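Local coordinates for periplasmic binding protein (Xylanimonas cellulosilytica, PDB 4MX8) that probably serves as the extracytoplasmic solute receptor of an ABC importer, as in iron-siderophore and vitamin B12 uptake, at residues Gly191-Asp203 with Tyr213-Lys226. Sequence-based numbering, arbitrary orientation.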
loop_
_atom_site.group_PDB
_atom_site.type_symbol
_atom_site.label_atom_id
_atom_site.label_comp_id
_atom_site.label_asym_id
_atom_site.label_seq_id
_atom_site.Cartn_x
_atom_site.Cartn_y
_atom_site.Cartn_z
ATOM N N GLY A 191 12.417 11.030 -13.602
ATOM C CA GLY A 191 13.851 11.004 -13.834
ATOM C C GLY A 191 14.620 11.333 -12.578
ATOM O O GLY A 191 15.851 11.330 -12.579
ATOM N N GLN A 192 13.879 11.613 -11.509
ATOM C CA GLN A 192 14.449 11.968 -10.217
ATOM C C GLN A 192 14.536 10.748 -9.306
ATOM O O GLN A 192 13.838 9.759 -9.513
ATOM C CB GLN A 192 13.560 13.010 -9.555
ATOM C CG GLN A 192 14.301 14.154 -8.913
ATOM C CD GLN A 192 14.229 15.404 -9.747
ATOM O OE1 GLN A 192 14.980 15.559 -10.709
ATOM N NE2 GLN A 192 13.309 16.302 -9.396
ATOM N N LEU A 193 15.386 10.821 -8.290
ATOM C CA LEU A 193 15.488 9.743 -7.301
ATOM C C LEU A 193 15.109 10.238 -5.893
ATOM O O LEU A 193 15.545 11.296 -5.466
ATOM C CB LEU A 193 16.902 9.135 -7.313
ATOM C CG LEU A 193 17.153 7.904 -8.195
ATOM C CD1 LEU A 193 16.758 8.129 -9.608
ATOM C CD2 LEU A 193 18.595 7.470 -8.154
ATOM N N SER A 194 14.276 9.491 -5.183
ATOM C CA SER A 194 13.977 9.819 -3.784
ATOM C C SER A 194 14.386 8.645 -2.904
ATOM O O SER A 194 14.048 7.500 -3.198
ATOM C CB SER A 194 12.484 10.115 -3.581
ATOM O OG SER A 194 11.947 10.869 -4.659
ATOM N N ALA A 195 15.126 8.918 -1.836
ATOM C CA ALA A 195 15.543 7.853 -0.930
ATOM C C ALA A 195 14.404 7.449 -0.001
ATOM O O ALA A 195 13.796 8.304 0.657
ATOM C CB ALA A 195 16.760 8.275 -0.125
ATOM N N LEU A 196 14.114 6.150 0.048
ATOM C CA LEU A 196 13.186 5.626 1.050
ATOM C C LEU A 196 13.881 5.397 2.391
ATOM O O LEU A 196 15.046 5.048 2.454
ATOM C CB LEU A 196 12.559 4.328 0.585
ATOM C CG LEU A 196 11.767 4.485 -0.690
ATOM C CD1 LEU A 196 11.125 3.158 -1.033
ATOM C CD2 LEU A 196 10.758 5.555 -0.481
ATOM N N SER A 197 13.147 5.580 3.470
ATOM C CA SER A 197 13.763 5.643 4.778
ATOM C C SER A 197 12.949 4.790 5.738
ATOM O O SER A 197 11.717 4.775 5.652
ATOM C CB SER A 197 13.778 7.111 5.228
ATOM O OG SER A 197 13.954 7.223 6.627
ATOM N N PRO A 198 13.617 4.066 6.648
ATOM C CA PRO A 198 12.861 3.372 7.697
ATOM C C PRO A 198 11.935 4.356 8.398
ATOM O O PRO A 198 12.297 5.517 8.632
ATOM C CB PRO A 198 13.948 2.916 8.675
ATOM C CG PRO A 198 15.148 2.823 7.890
ATOM C CD PRO A 198 15.065 3.880 6.809
ATOM N N ASN A 199 10.734 3.900 8.714
ATOM C CA ASN A 199 9.756 4.744 9.373
ATOM C C ASN A 199 10.179 5.019 10.805
ATOM O O ASN A 199 10.413 4.094 11.576
ATOM C CB ASN A 199 8.406 4.041 9.369
ATOM C CG ASN A 199 7.253 4.977 9.605
ATOM O OD1 ASN A 199 7.412 6.203 9.614
ATOM N ND2 ASN A 199 6.064 4.400 9.788
ATOM N N THR A 200 10.290 6.293 11.148
ATOM C CA THR A 200 10.559 6.698 12.517
ATOM C C THR A 200 9.287 7.314 13.106
ATOM O O THR A 200 8.634 8.160 12.478
ATOM C CB THR A 200 11.751 7.686 12.594
ATOM O OG1 THR A 200 11.563 8.759 11.654
ATOM C CG2 THR A 200 13.067 6.955 12.291
ATOM N N GLY A 201 8.924 6.866 14.302
ATOM C CA GLY A 201 7.685 7.296 14.918
ATOM C C GLY A 201 6.499 6.450 14.489
ATOM O O GLY A 201 6.651 5.408 13.848
ATOM N N ASN A 202 5.308 6.896 14.858
ATOM C CA ASN A 202 4.088 6.203 14.479
ATOM C C ASN A 202 3.467 6.929 13.292
ATOM O O ASN A 202 2.372 6.575 12.845
ATOM C CB ASN A 202 3.109 6.149 15.667
ATOM C CG ASN A 202 2.128 4.972 15.589
ATOM O OD1 ASN A 202 2.443 3.855 16.008
ATOM N ND2 ASN A 202 0.924 5.232 15.081
ATOM N N ASP A 203 4.175 7.942 12.788
ATOM C CA ASP A 203 3.690 8.726 11.658
ATOM C C ASP A 203 3.426 7.822 10.472
ATOM O O ASP A 203 4.348 7.185 9.959
ATOM C CB ASP A 203 4.696 9.790 11.247
ATOM C CG ASP A 203 4.216 10.605 10.047
ATOM O OD1 ASP A 203 5.063 11.060 9.246
ATOM O OD2 ASP A 203 2.989 10.793 9.903
ATOM N N TYR A 213 12.362 -1.817 4.762
ATOM C CA TYR A 213 13.251 -1.938 5.914
ATOM C C TYR A 213 12.495 -2.452 7.124
ATOM O O TYR A 213 13.034 -3.223 7.912
ATOM C CB TYR A 213 13.873 -0.579 6.306
ATOM C CG TYR A 213 14.444 0.251 5.182
ATOM C CD1 TYR A 213 15.697 -0.012 4.670
ATOM C CD2 TYR A 213 13.732 1.316 4.652
ATOM C CE1 TYR A 213 16.221 0.751 3.640
ATOM C CE2 TYR A 213 14.244 2.082 3.623
ATOM C CZ TYR A 213 15.488 1.793 3.124
ATOM O OH TYR A 213 16.005 2.551 2.104
ATOM N N ASP A 214 11.258 -1.990 7.288
ATOM C CA ASP A 214 10.494 -2.180 8.532
ATOM C C ASP A 214 9.827 -3.554 8.664
ATOM O O ASP A 214 9.805 -4.147 9.742
ATOM C CB ASP A 214 9.431 -1.092 8.656
ATOM C CG ASP A 214 10.031 0.304 8.805
ATOM O OD1 ASP A 214 11.143 0.434 9.379
ATOM O OD2 ASP A 214 9.381 1.271 8.346
ATOM N N VAL A 215 9.285 -4.033 7.551
ATOM C CA VAL A 215 8.651 -5.338 7.458
ATOM C C VAL A 215 9.631 -6.447 7.022
ATOM O O VAL A 215 9.702 -7.512 7.641
ATOM C CB VAL A 215 7.513 -5.279 6.427
ATOM C CG1 VAL A 215 6.976 -6.679 6.109
ATOM C CG2 VAL A 215 6.425 -4.351 6.906
ATOM N N PHE A 216 10.383 -6.193 5.954
ATOM C CA PHE A 216 11.244 -7.221 5.371
ATOM C C PHE A 216 12.691 -7.252 5.886
ATOM O O PHE A 216 13.424 -8.214 5.649
ATOM C CB PHE A 216 11.182 -7.147 3.849
ATOM C CG PHE A 216 9.811 -7.430 3.310
ATOM C CD1 PHE A 216 9.342 -8.731 3.213
ATOM C CD2 PHE A 216 8.970 -6.399 2.952
ATOM C CE1 PHE A 216 8.068 -8.987 2.738
ATOM C CE2 PHE A 216 7.703 -6.647 2.463
ATOM C CZ PHE A 216 7.252 -7.939 2.353
ATOM N N GLY A 217 13.097 -6.212 6.602
ATOM C CA GLY A 217 14.335 -6.273 7.345
ATOM C C GLY A 217 15.636 -5.973 6.620
ATOM O O GLY A 217 16.706 -6.295 7.126
ATOM N N VAL A 218 15.554 -5.361 5.448
ATOM C CA VAL A 218 16.739 -4.865 4.781
ATOM C C VAL A 218 17.444 -3.858 5.701
ATOM O O VAL A 218 16.819 -2.909 6.189
ATOM C CB VAL A 218 16.347 -4.154 3.475
ATOM C CG1 VAL A 218 17.553 -3.488 2.846
ATOM C CG2 VAL A 218 15.711 -5.132 2.500
ATOM N N GLN A 219 18.736 -4.067 5.950
ATOM C CA GLN A 219 19.535 -3.096 6.707
ATOM C C GLN A 219 19.824 -1.839 5.879
ATOM O O GLN A 219 20.382 -1.929 4.787
ATOM C CB GLN A 219 20.851 -3.739 7.144
ATOM C CG GLN A 219 21.845 -2.795 7.841
ATOM C CD GLN A 219 22.985 -3.554 8.538
ATOM O OE1 GLN A 219 22.817 -4.706 8.964
ATOM N NE2 GLN A 219 24.148 -2.910 8.655
ATOM N N PRO A 220 19.455 -0.657 6.390
ATOM C CA PRO A 220 19.651 0.581 5.617
ATOM C C PRO A 220 21.123 0.910 5.411
ATOM O O PRO A 220 21.943 0.720 6.303
ATOM C CB PRO A 220 19.020 1.665 6.506
ATOM C CG PRO A 220 18.277 0.948 7.559
ATOM C CD PRO A 220 18.905 -0.394 7.726
ATOM N N VAL A 221 21.444 1.436 4.238
ATOM C CA VAL A 221 22.814 1.841 3.907
ATOM C C VAL A 221 23.377 2.899 4.863
ATOM O O VAL A 221 24.579 2.980 5.057
ATOM C CB VAL A 221 22.902 2.307 2.447
ATOM C CG1 VAL A 221 22.380 3.710 2.327
ATOM C CG2 VAL A 221 24.323 2.215 1.935
ATOM N N LEU A 222 22.492 3.694 5.457
ATOM C CA LEU A 222 22.851 4.703 6.440
ATOM C C LEU A 222 21.932 4.535 7.648
ATOM O O LEU A 222 20.729 4.266 7.491
ATOM C CB LEU A 222 22.679 6.096 5.845
ATOM C CG LEU A 222 23.574 6.433 4.657
ATOM C CD1 LEU A 222 23.220 7.772 4.019
ATOM C CD2 LEU A 222 25.008 6.431 5.135
ATOM N N GLU A 223 22.488 4.692 8.851
ATOM C CA GLU A 223 21.711 4.518 10.083
ATOM C C GLU A 223 20.647 5.601 10.212
ATOM O O GLU A 223 19.645 5.405 10.908
ATOM C CB GLU A 223 22.609 4.477 11.323
ATOM C CG GLU A 223 23.532 5.679 11.449
ATOM C CD GLU A 223 24.437 5.611 12.672
ATOM O OE1 GLU A 223 25.337 6.479 12.800
ATOM O OE2 GLU A 223 24.243 4.692 13.502
ATOM N N ASP A 224 20.868 6.730 9.532
ATOM C CA ASP A 224 19.854 7.782 9.421
ATOM C C ASP A 224 19.777 8.360 7.996
ATOM O O ASP A 224 20.383 9.398 7.700
ATOM C CB ASP A 224 20.126 8.892 10.439
ATOM C CG ASP A 224 18.874 9.671 10.810
ATOM O OD1 ASP A 224 18.708 9.965 12.018
ATOM O OD2 ASP A 224 18.063 9.988 9.905
ATOM N N ILE A 225 19.031 7.687 7.121
ATOM C CA ILE A 225 18.921 8.109 5.726
ATOM C C ILE A 225 18.221 9.449 5.602
ATOM O O ILE A 225 18.692 10.337 4.897
ATOM C CB ILE A 225 18.176 7.074 4.866
ATOM C CG1 ILE A 225 18.974 5.769 4.818
ATOM C CG2 ILE A 225 17.938 7.607 3.459
ATOM C CD1 ILE A 225 18.216 4.616 4.198
ATOM N N LYS A 226 17.100 9.587 6.304
ATOM C CA LYS A 226 16.285 10.800 6.249
ATOM C C LYS A 226 17.147 12.033 6.467
ATOM O O LYS A 226 17.032 13.028 5.744
ATOM C CB LYS A 226 15.173 10.733 7.302
ATOM C CG LYS A 226 13.872 11.385 6.870
ATOM C CD LYS A 226 12.724 10.852 7.702
ATOM C CE LYS A 226 11.383 11.273 7.123
ATOM N NZ LYS A 226 10.241 10.603 7.821
#
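Pro-198 lies over one face of the Tyr-213 ring in a CH-pi contact, its CD 3.9 Å from the ring centroid and displaced toward the rim. The edge of the same ring meets two carbonyls, Val-218 O in the ring plane and Leu-196 O close to it. The pairing illustrates how a tyrosine can bind a loop by face and hydroxyl together. Tyr-213 belongs to helix 207-214 and has CG beside its backbone N and anti to the carbonyl carbon (chi1 -47°); this torsion lays the ring against Pro-198, and its OH donates to Leu-196 O at 2.7 Å, approaching from above the carbonyl plane. The same hydroxyl bonds Gly-185 N of strand 183-189, so two bonds grip it. A phenylalanine here, lacking the hydroxyl, would probably leave Leu-196 O and Gly-185 N without the partner that joins loop and strand.

Pro-198 is also approached by Pro-220, CG to CG at 3.7 Å, while Ile-225 sets its CG2 3.8 Å from Ala-195 CB and also rests on Leu-184 of strand 183-189. Further along, Asp-214 accepts a hydrogen bond from the backbone N of Asn-199 through the syn lone pair of OD2 (3.0 Å, 159° at the hydrogen). The Asn-199 side chain turns back within its own loop, its ND2 donating to Asp-203 O.

Together these contacts fasten the loop after edge strand 192-195 to helix 207-214 and the segment leading into helix 225-229, within the C-terminal alpha/beta lobe of a TroA-like, helix-linked solute-binding fold.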